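Local structure of uncharacterized protein (Staphylococcus aureus subsp. aureus, 3H04) at residues Glu3-Lys11 and Leu16-Lys24; Leu209-Cys217 and Ile261-Ile272. The protein is of unknown function but has an alpha/beta-hydrolase fold of the feruloyl esterase-like type, and so is probably a serine hydrolase acting on ester-like substrates. All blocks are in the same frame, centred on the assembly; numbering follows the deposited sequence.

Contact 1 of 2, residues Glu3-Lys11 and Leu16-Lys24; sequences EIKYKVITK and LPYTIIKAK
Tyr6 and Tyr18 are opposite each other as a hydrogen-bonded antiparallel pair, and with Leu16 they bury the most surface here. Tyr18 has its CG between backbone N and carbonyl carbon (chi1 67°), which tips the ring toward strand 4-9. There Tyr6 CB lies against one face, 3.6 Å from the Tyr18 ring centroid, a CH-pi contact. The two rings are almost parallel, at 4°, but slid so far apart, with centroids 5.2 Å from each other, that they barely overlap. Val8 CG2 meets the Tyr18 ring at its edge, 3.3 Å from CE2, and Ile20 CG1 lies 3.9 Å from Tyr6 CE2. A tyrosine suits this place: the Tyr18 ring is long and flat enough to lie under Tyr6 CB and beside Val8 while its hydroxyl reaches Gln92 for a hydrogen bond. Leu16 lays its isobutyl group across Thr10, CD1 being 3.6 Å from Thr10 CG2, and also touches helix 75-91 at Asp81 and Ser85. Thr10 OG1 turns instead to Asp12 and the backbone N of Phe14. Six backbone hydrogen bonds join the pairs Ile4-Ile20, Tyr6-Tyr18 and Val8-Leu16. Lys5 with Thr19 and Lys7 with Pro17 are the non-hydrogen-bonded pairs, their side chains on the other face, where the long lysines can run out to solvent. The whole is a beta hairpin, whose strands 4-9 and 15-21 form the antiparallel margin of an alpha/beta-hydrolase sheet.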
loop_
_atom_site.group_PDB
_atom_site.type_symbol
_atom_site.label_atom_id
_atom_site.label_comp_id
_atom_site.label_asym_id
_atom_site.label_seq_id
_atom_site.Cartn_x
_atom_site.Cartn_y
_atom_site.Cartn_z
ATOM N N GLU A 3 -8.924 14.507 -13.384
ATOM C CA GLU A 3 -7.877 14.487 -12.311
ATOM C C GLU A 3 -7.580 15.895 -11.767
ATOM O O GLU A 3 -7.236 16.816 -12.527
ATOM C CB GLU A 3 -6.582 13.836 -12.810
ATOM C CG GLU A 3 -6.530 12.326 -12.629
ATOM C CD GLU A 3 -5.244 11.694 -13.164
ATOM O OE1 GLU A 3 -4.344 12.432 -13.635
ATOM O OE2 GLU A 3 -5.125 10.445 -13.114
ATOM N N ILE A 4 -7.700 16.049 -10.446
ATOM C CA ILE A 4 -7.396 17.320 -9.771
ATOM C C ILE A 4 -6.261 17.201 -8.734
ATOM O O ILE A 4 -6.302 16.344 -7.825
ATOM C CB ILE A 4 -8.655 17.904 -9.135
ATOM C CG1 ILE A 4 -9.623 18.306 -10.258
ATOM C CG2 ILE A 4 -8.299 19.122 -8.292
ATOM C CD1 ILE A 4 -10.939 18.748 -9.778
ATOM N N LYS A 5 -5.257 18.068 -8.898
ATOM C CA LYS A 5 -4.018 18.056 -8.116
ATOM C C LYS A 5 -4.076 18.942 -6.866
ATOM O O LYS A 5 -4.573 20.090 -6.904
ATOM C CB LYS A 5 -2.861 18.564 -8.972
ATOM C CG LYS A 5 -2.610 17.783 -10.239
ATOM C CD LYS A 5 -1.447 18.444 -10.992
ATOM C CE LYS A 5 -1.103 17.723 -12.298
ATOM N NZ LYS A 5 -0.325 18.640 -13.218
ATOM N N TYR A 6 -3.552 18.408 -5.769
ATOM C CA TYR A 6 -3.479 19.105 -4.486
ATOM C C TYR A 6 -2.113 18.840 -3.911
ATOM O O TYR A 6 -1.369 18.001 -4.413
ATOM C CB TYR A 6 -4.508 18.566 -3.500
ATOM C CG TYR A 6 -5.948 18.804 -3.854
ATOM C CD1 TYR A 6 -6.686 19.784 -3.184
ATOM C CD2 TYR A 6 -6.588 18.030 -4.842
ATOM C CE1 TYR A 6 -8.027 20.006 -3.493
ATOM C CE2 TYR A 6 -7.932 18.235 -5.160
ATOM C CZ TYR A 6 -8.644 19.229 -4.479
ATOM O OH TYR A 6 -9.962 19.484 -4.803
ATOM N N LYS A 7 -1.754 19.548 -2.856
ATOM C CA LYS A 7 -0.573 19.143 -2.110
ATOM C C LYS A 7 -0.789 19.338 -0.629
ATOM O O LYS A 7 -1.616 20.147 -0.205
ATOM C CB LYS A 7 0.685 19.872 -2.602
ATOM C CG LYS A 7 0.561 21.330 -2.669
ATOM C CD LYS A 7 1.888 21.960 -3.096
ATOM C CE LYS A 7 1.764 23.447 -3.224
ATOM N NZ LYS A 7 1.157 24.042 -2.014
ATOM N N VAL A 8 -0.074 18.540 0.141
ATOM C CA VAL A 8 -0.013 18.708 1.558
ATOM C C VAL A 8 1.426 19.078 1.835
ATOM O O VAL A 8 2.355 18.439 1.316
ATOM C CB VAL A 8 -0.347 17.423 2.318
ATOM C CG1 VAL A 8 -0.347 17.740 3.795
ATOM C CG2 VAL A 8 -1.741 16.889 1.903
ATOM N N ILE A 9 1.597 20.118 2.627
ATOM C CA ILE A 9 2.910 20.612 3.032
ATOM C C ILE A 9 3.251 19.941 4.374
ATOM O O ILE A 9 2.520 20.116 5.333
ATOM C CB ILE A 9 2.901 22.134 3.193
ATOM C CG1 ILE A 9 2.692 22.874 1.841
ATOM C CG2 ILE A 9 4.206 22.613 3.842
ATOM C CD1 ILE A 9 3.402 22.176 0.641
ATOM N N THR A 10 4.320 19.145 4.421
ATOM C CA THR A 10 4.745 18.438 5.659
ATOM C C THR A 10 5.328 19.390 6.769
ATOM O O THR A 10 5.647 20.570 6.480
ATOM C CB THR A 10 5.768 17.359 5.316
ATOM O OG1 THR A 10 7.019 17.974 4.912
ATOM C CG2 THR A 10 5.206 16.426 4.165
ATOM N N LYS A 11 5.530 18.874 7.993
ATOM C CA LYS A 11 6.195 19.651 9.075
ATOM C C LYS A 11 7.542 20.188 8.650
ATOM O O LYS A 11 7.968 21.241 9.154
ATOM C CB LYS A 11 6.428 18.798 10.337
ATOM C CG LYS A 11 5.303 18.781 11.316
ATOM C CD LYS A 11 5.204 20.079 12.136
ATOM C CE LYS A 11 4.022 20.075 13.115
ATOM N NZ LYS A 11 3.871 21.453 13.736
ATOM N N LEU A 16 3.813 17.058 -0.568
ATOM C CA LEU A 16 3.354 15.725 -0.929
ATOM C C LEU A 16 2.160 15.921 -1.823
ATOM O O LEU A 16 1.132 16.356 -1.334
ATOM C CB LEU A 16 2.901 14.888 0.279
ATOM C CG LEU A 16 4.001 14.529 1.253
ATOM C CD1 LEU A 16 3.382 13.783 2.446
ATOM C CD2 LEU A 16 5.115 13.726 0.534
ATOM N N PRO A 17 2.304 15.656 -3.130
ATOM C CA PRO A 17 1.157 15.812 -4.025
ATOM C C PRO A 17 0.136 14.712 -3.785
ATOM O O PRO A 17 0.493 13.630 -3.322
ATOM C CB PRO A 17 1.762 15.636 -5.435
ATOM C CG PRO A 17 3.038 14.779 -5.171
ATOM C CD PRO A 17 3.545 15.288 -3.848
ATOM N N TYR A 18 -1.128 15.022 -4.028
ATOM C CA TYR A 18 -2.147 14.012 -4.150
ATOM C C TYR A 18 -3.147 14.454 -5.202
ATOM O O TYR A 18 -3.249 15.654 -5.478
ATOM C CB TYR A 18 -2.801 13.630 -2.819
ATOM C CG TYR A 18 -3.646 14.669 -2.138
ATOM C CD1 TYR A 18 -5.008 14.785 -2.423
ATOM C CD2 TYR A 18 -3.088 15.533 -1.191
ATOM C CE1 TYR A 18 -5.803 15.735 -1.781
ATOM C CE2 TYR A 18 -3.876 16.495 -0.560
ATOM C CZ TYR A 18 -5.228 16.562 -0.859
ATOM O OH TYR A 18 -5.975 17.465 -0.203
ATOM N N THR A 19 -3.775 13.466 -5.841
ATOM C CA THR A 19 -4.795 13.650 -6.869
ATOM C C THR A 19 -6.121 13.063 -6.421
ATOM O O THR A 19 -6.188 12.012 -5.752
ATOM C CB THR A 19 -4.438 12.985 -8.216
ATOM O OG1 THR A 19 -4.414 11.551 -8.038
ATOM C CG2 THR A 19 -3.082 13.446 -8.695
ATOM N N ILE A 20 -7.187 13.764 -6.765
ATOM C CA ILE A 20 -8.530 13.292 -6.525
ATOM C C ILE A 20 -9.176 13.128 -7.881
ATOM O O ILE A 20 -9.202 14.078 -8.687
ATOM C CB ILE A 20 -9.369 14.293 -5.691
ATOM C CG1 ILE A 20 -8.703 14.542 -4.326
ATOM C CG2 ILE A 20 -10.857 13.816 -5.558
ATOM C CD1 ILE A 20 -9.613 15.260 -3.337
ATOM N N ILE A 21 -9.696 11.926 -8.131
ATOM C CA ILE A 21 -10.564 11.684 -9.269
ATOM C C ILE A 21 -11.969 11.566 -8.717
ATOM O O ILE A 21 -12.213 10.705 -7.855
ATOM C CB ILE A 21 -10.215 10.346 -9.977
ATOM C CG1 ILE A 21 -8.868 10.447 -10.691
ATOM C CG2 ILE A 21 -11.378 9.955 -10.985
ATOM C CD1 ILE A 21 -8.119 9.137 -10.802
ATOM N N LYS A 22 -12.889 12.400 -9.217
ATOM C CA LYS A 22 -14.264 12.464 -8.702
ATOM C C LYS A 22 -15.156 11.315 -9.151
ATOM O O LYS A 22 -15.002 10.791 -10.260
ATOM C CB LYS A 22 -14.953 13.773 -9.126
ATOM C CG LYS A 22 -14.308 15.053 -8.627
ATOM C CD LYS A 22 -14.281 15.184 -7.088
ATOM C CE LYS A 22 -15.576 15.722 -6.498
ATOM N NZ LYS A 22 -16.429 14.587 -6.003
ATOM N N ALA A 23 -16.089 10.934 -8.274
ATOM C CA ALA A 23 -17.147 9.963 -8.616
ATOM C C ALA A 23 -17.891 10.402 -9.877
ATOM O O ALA A 23 -18.289 11.542 -9.958
ATOM C CB ALA A 23 -18.113 9.827 -7.472
ATOM N N LYS A 24 -18.078 9.476 -10.827
ATOM C CA LYS A 24 -18.764 9.731 -12.101
ATOM C C LYS A 24 -20.221 10.113 -11.940
ATOM O O LYS A 24 -20.718 10.994 -12.630
ATOM C CB LYS A 24 -18.712 8.488 -13.011
ATOM C CG LYS A 24 -17.427 8.316 -13.821
ATOM C CD LYS A 24 -17.378 6.933 -14.521
ATOM C CE LYS A 24 -15.981 6.305 -14.467
ATOM N NZ LYS A 24 -14.916 7.097 -15.191
#

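Contact 2 of 2, residues Leu209-Cys217 and Ile261-Ile272; sequences LPPVFIAHC and IYRKVVDFLNAI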
loop_
_atom_site.group_PDB
_atom_site.type_symbol
_atom_site.label_atom_id
_atom_site.label_comp_id
_atom_site.label_asym_id
_atom_site.label_seq_id
_atom_site.Cartn_x
_atom_site.Cartn_y
_atom_site.Cartn_z
ATOM N N LEU A 209 -10.290 -3.658 13.956
ATOM C CA LEU A 209 -10.263 -3.026 12.635
ATOM C C LEU A 209 -11.639 -3.032 11.977
ATOM O O LEU A 209 -12.446 -3.933 12.251
ATOM C CB LEU A 209 -9.233 -3.676 11.724
ATOM C CG LEU A 209 -7.754 -3.430 11.970
ATOM C CD1 LEU A 209 -6.987 -4.107 10.887
ATOM C CD2 LEU A 209 -7.453 -1.899 12.025
ATOM N N PRO A 210 -11.931 -2.021 11.119
ATOM C CA PRO A 210 -13.156 -2.046 10.319
ATOM C C PRO A 210 -13.065 -3.180 9.276
ATOM O O PRO A 210 -12.067 -3.864 9.209
ATOM C CB PRO A 210 -13.172 -0.657 9.643
ATOM C CG PRO A 210 -11.743 -0.329 9.494
ATOM C CD PRO A 210 -11.091 -0.870 10.761
ATOM N N PRO A 211 -14.106 -3.401 8.473
ATOM C CA PRO A 211 -14.005 -4.559 7.594
ATOM C C PRO A 211 -12.866 -4.509 6.599
ATOM O O PRO A 211 -12.569 -3.447 6.029
ATOM C CB PRO A 211 -15.347 -4.548 6.842
ATOM C CG PRO A 211 -16.293 -3.848 7.719
ATOM C CD PRO A 211 -15.448 -2.800 8.417
ATOM N N VAL A 212 -12.273 -5.669 6.341
ATOM C CA VAL A 212 -11.131 -5.774 5.451
ATOM C C VAL A 212 -11.395 -6.661 4.265
ATOM O O VAL A 212 -11.781 -7.850 4.428
ATOM C CB VAL A 212 -9.900 -6.322 6.140
ATOM C CG1 VAL A 212 -8.720 -6.209 5.162
ATOM C CG2 VAL A 212 -9.600 -5.536 7.509
ATOM N N PHE A 213 -11.228 -6.118 3.065
ATOM C CA PHE A 213 -11.293 -6.953 1.821
ATOM C C PHE A 213 -9.875 -7.396 1.485
ATOM O O PHE A 213 -8.988 -6.549 1.393
ATOM C CB PHE A 213 -11.907 -6.152 0.695
ATOM C CG PHE A 213 -12.104 -6.914 -0.601
ATOM C CD1 PHE A 213 -13.338 -7.397 -0.935
ATOM C CD2 PHE A 213 -11.012 -7.152 -1.470
ATOM C CE1 PHE A 213 -13.542 -8.108 -2.132
ATOM C CE2 PHE A 213 -11.202 -7.858 -2.657
ATOM C CZ PHE A 213 -12.472 -8.348 -2.980
ATOM N N ILE A 214 -9.629 -8.690 1.316
ATOM C CA ILE A 214 -8.270 -9.193 1.057
ATOM C C ILE A 214 -8.284 -9.905 -0.274
ATOM O O ILE A 214 -9.180 -10.732 -0.503
ATOM C CB ILE A 214 -7.793 -10.139 2.153
ATOM C CG1 ILE A 214 -7.882 -9.403 3.530
ATOM C CG2 ILE A 214 -6.374 -10.702 1.786
ATOM C CD1 ILE A 214 -7.751 -10.292 4.802
ATOM N N ALA A 215 -7.298 -9.599 -1.154
ATOM C CA ALA A 215 -7.063 -10.395 -2.394
ATOM C C ALA A 215 -5.574 -10.741 -2.357
ATOM O O ALA A 215 -4.733 -9.821 -2.183
ATOM C CB ALA A 215 -7.430 -9.618 -3.674
ATOM N N HIS A 216 -5.247 -12.009 -2.473
ATOM C CA HIS A 216 -3.896 -12.465 -2.334
ATOM C C HIS A 216 -3.685 -13.797 -3.048
ATOM O O HIS A 216 -4.494 -14.621 -2.941
ATOM C CB HIS A 216 -3.574 -12.574 -0.854
ATOM C CG HIS A 216 -2.125 -12.467 -0.527
ATOM N ND1 HIS A 216 -1.670 -11.902 0.632
ATOM C CD2 HIS A 216 -1.032 -12.880 -1.196
ATOM C CE1 HIS A 216 -0.360 -11.963 0.659
ATOM N NE2 HIS A 216 0.050 -12.550 -0.438
ATOM N N CYS A 217 -2.636 -13.944 -3.836
ATOM C CA CYS A 217 -2.342 -15.201 -4.518
ATOM C C CYS A 217 -1.744 -16.201 -3.563
ATOM O O CYS A 217 -0.811 -15.863 -2.797
ATOM C CB CYS A 217 -1.329 -14.967 -5.625
ATOM S SG CYS A 217 -2.034 -13.961 -6.963
ATOM N N ILE A 261 -12.580 -9.170 -9.434
ATOM C CA ILE A 261 -12.163 -8.823 -8.079
ATOM C C ILE A 261 -12.385 -7.328 -7.756
ATOM O O ILE A 261 -12.878 -7.009 -6.696
ATOM C CB ILE A 261 -10.696 -9.283 -7.821
ATOM C CG1 ILE A 261 -10.704 -10.844 -7.791
ATOM C CG2 ILE A 261 -10.134 -8.666 -6.479
ATOM C CD1 ILE A 261 -9.336 -11.535 -7.681
ATOM N N TYR A 262 -12.063 -6.438 -8.676
ATOM C CA TYR A 262 -12.366 -5.004 -8.516
ATOM C C TYR A 262 -13.860 -4.732 -8.377
ATOM O O TYR A 262 -14.251 -3.889 -7.582
ATOM C CB TYR A 262 -11.754 -4.117 -9.649
ATOM C CG TYR A 262 -10.309 -3.749 -9.384
ATOM C CD1 TYR A 262 -9.262 -4.564 -9.818
ATOM C CD2 TYR A 262 -9.987 -2.623 -8.642
ATOM C CE1 TYR A 262 -7.928 -4.239 -9.523
ATOM C CE2 TYR A 262 -8.653 -2.273 -8.337
ATOM C CZ TYR A 262 -7.622 -3.106 -8.787
ATOM O OH TYR A 262 -6.315 -2.811 -8.504
ATOM N N ARG A 263 -14.686 -5.434 -9.149
ATOM C CA ARG A 263 -16.134 -5.314 -8.986
ATOM C C ARG A 263 -16.589 -5.827 -7.625
ATOM O O ARG A 263 -17.423 -5.208 -7.016
ATOM C CB ARG A 263 -16.885 -6.038 -10.088
ATOM C CG ARG A 263 -16.793 -5.292 -11.403
ATOM C CD ARG A 263 -17.684 -5.942 -12.429
ATOM N NE ARG A 263 -17.434 -5.432 -13.775
ATOM C CZ ARG A 263 -17.752 -4.210 -14.209
ATOM N NH1 ARG A 263 -18.319 -3.312 -13.411
ATOM N NH2 ARG A 263 -17.499 -3.887 -15.476
ATOM N N LYS A 264 -15.970 -6.896 -7.130
ATOM C CA LYS A 264 -16.227 -7.368 -5.774
ATOM C C LYS A 264 -15.800 -6.346 -4.696
ATOM O O LYS A 264 -16.428 -6.257 -3.652
ATOM C CB LYS A 264 -15.498 -8.685 -5.504
ATOM C CG LYS A 264 -15.969 -9.870 -6.284
ATOM C CD LYS A 264 -15.131 -11.058 -5.897
ATOM C CE LYS A 264 -15.642 -12.325 -6.516
ATOM N NZ LYS A 264 -16.672 -12.866 -5.681
ATOM N N VAL A 265 -14.756 -5.576 -4.978
ATOM C CA VAL A 265 -14.336 -4.524 -4.069
ATOM C C VAL A 265 -15.461 -3.503 -3.897
ATOM O O VAL A 265 -15.852 -3.156 -2.773
ATOM C CB VAL A 265 -13.030 -3.847 -4.529
ATOM C CG1 VAL A 265 -12.841 -2.516 -3.814
ATOM C CG2 VAL A 265 -11.839 -4.788 -4.259
ATOM N N VAL A 266 -16.002 -3.054 -5.022
ATOM C CA VAL A 266 -17.119 -2.114 -5.030
ATOM C C VAL A 266 -18.390 -2.629 -4.308
ATOM O O VAL A 266 -19.099 -1.855 -3.622
ATOM C CB VAL A 266 -17.443 -1.706 -6.463
ATOM C CG1 VAL A 266 -18.806 -0.930 -6.545
ATOM C CG2 VAL A 266 -16.277 -0.873 -7.017
ATOM N N ASP A 267 -18.670 -3.907 -4.486
ATOM C CA ASP A 267 -19.758 -4.592 -3.782
ATOM C C ASP A 267 -19.523 -4.510 -2.291
ATOM O O ASP A 267 -20.451 -4.248 -1.519
ATOM C CB ASP A 267 -19.810 -6.077 -4.126
ATOM C CG ASP A 267 -20.413 -6.385 -5.495
ATOM O OD1 ASP A 267 -21.011 -5.509 -6.158
ATOM O OD2 ASP A 267 -20.276 -7.559 -5.886
ATOM N N PHE A 268 -18.281 -4.760 -1.895
ATOM C CA PHE A 268 -17.871 -4.675 -0.472
ATOM C C PHE A 268 -18.066 -3.252 0.050
ATOM O O PHE A 268 -18.676 -3.047 1.093
ATOM C CB PHE A 268 -16.450 -5.197 -0.359
ATOM C CG PHE A 268 -15.723 -4.839 0.912
ATOM C CD1 PHE A 268 -15.670 -5.731 1.977
ATOM C CD2 PHE A 268 -14.992 -3.668 0.998
ATOM C CE1 PHE A 268 -14.915 -5.407 3.129
ATOM C CE2 PHE A 268 -14.277 -3.372 2.137
ATOM C CZ PHE A 268 -14.253 -4.274 3.196
ATOM N N LEU A 269 -17.613 -2.256 -0.708
ATOM C CA LEU A 269 -17.886 -0.854 -0.351
ATOM C C LEU A 269 -19.379 -0.539 -0.313
ATOM O O LEU A 269 -19.846 0.095 0.611
ATOM C CB LEU A 269 -17.204 0.143 -1.301
ATOM C CG LEU A 269 -15.662 0.013 -1.313
ATOM C CD1 LEU A 269 -15.013 0.960 -2.342
ATOM C CD2 LEU A 269 -15.120 0.274 0.059
ATOM N N ASN A 270 -20.108 -0.950 -1.328
ATOM C CA ASN A 270 -21.559 -0.685 -1.351
ATOM C C ASN A 270 -22.322 -1.241 -0.152
ATOM O O ASN A 270 -23.283 -0.606 0.316
ATOM C CB ASN A 270 -22.185 -1.220 -2.638
ATOM C CG ASN A 270 -21.802 -0.430 -3.849
ATOM O OD1 ASN A 270 -21.309 0.665 -3.743
ATOM N ND2 ASN A 270 -22.011 -1.005 -5.020
ATOM N N ALA A 271 -21.959 -2.454 0.295
ATOM C CA ALA A 271 -22.579 -3.064 1.473
ATOM C C ALA A 271 -22.316 -2.201 2.672
ATOM O O ALA A 271 -23.180 -2.022 3.523
ATOM C CB ALA A 271 -22.054 -4.516 1.748
ATOM N N ILE A 272 -21.117 -1.644 2.743
ATOM C CA ILE A 272 -20.778 -0.827 3.893
ATOM C C ILE A 272 -21.501 0.507 3.892
ATOM O O ILE A 272 -22.000 0.913 4.932
ATOM C CB ILE A 272 -19.248 -0.645 4.036
ATOM C CG1 ILE A 272 -18.592 -2.013 4.392
ATOM C CG2 ILE A 272 -18.972 0.406 5.045
ATOM C CD1 ILE A 272 -17.045 -2.031 4.220
#
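Phe213 reaches across from strand 212-217 to pack on helix 261-272; its ring has Val265 over one face and turns an edge to Phe268. Val265 CG2, a methyl that the branched valine offers to that face, stands 3.8 Å from the Phe213 centroid. Phe213 CE1 lies 3.8 Å from Lys264 O, and Lys264 CB is beside it. The edge-to-face planes of Phe213 and Phe268 meet at 69°. Phe213 CB lies over the middle of the Phe268 ring, 3.7 Å from the centroid, while Ile272 CD1 rests on the opposite face, a double use that flat Phe268 allows. Pro211 O approaches the Phe268 edge, 3.4 Å from CZ. This is alpha/beta-hydrolase layering, the C-terminal helix nearly antiparallel, at 171°, to a strand of the central sheet. At the other end the small Ala215 lets Ile261 come close, CB to CG2 4.0 Å, and Ile261 touches Phe125 and Val243 of the flanking strands. With CB already pointing to the helix, Phe213 CG opposite its backbone N (chi1 -177°) carries the ring forward along the strand as far as Ile261; backbone hydrogen bonds with Val122 and Asp124 fix the strand beneath. Val265 is in turn backed by Ile123 and Phe125.

Contacts 1 and 2 belong to the same mixed sheet but to different parts of it: their centres lie about 24 Å apart and they do not touch. Contact 1 joins two strands consecutive in the chain, partly exposed at the sheet's outer margin; backbone hydrogen bonds give it its register. Contact 2 brings together segments 44 residues apart in the more buried interface between sheet and helix, and rests mainly on apolar and aromatic packing, with no hydrogen bonds between its segments. Aromatic rings serve both, but in contact 1 two tyrosines lie nearly parallel along a sheet face, with Tyr18 OH meeting a polar partner, whereas contact 2 has phenylalanines meeting edge-to-face between layers.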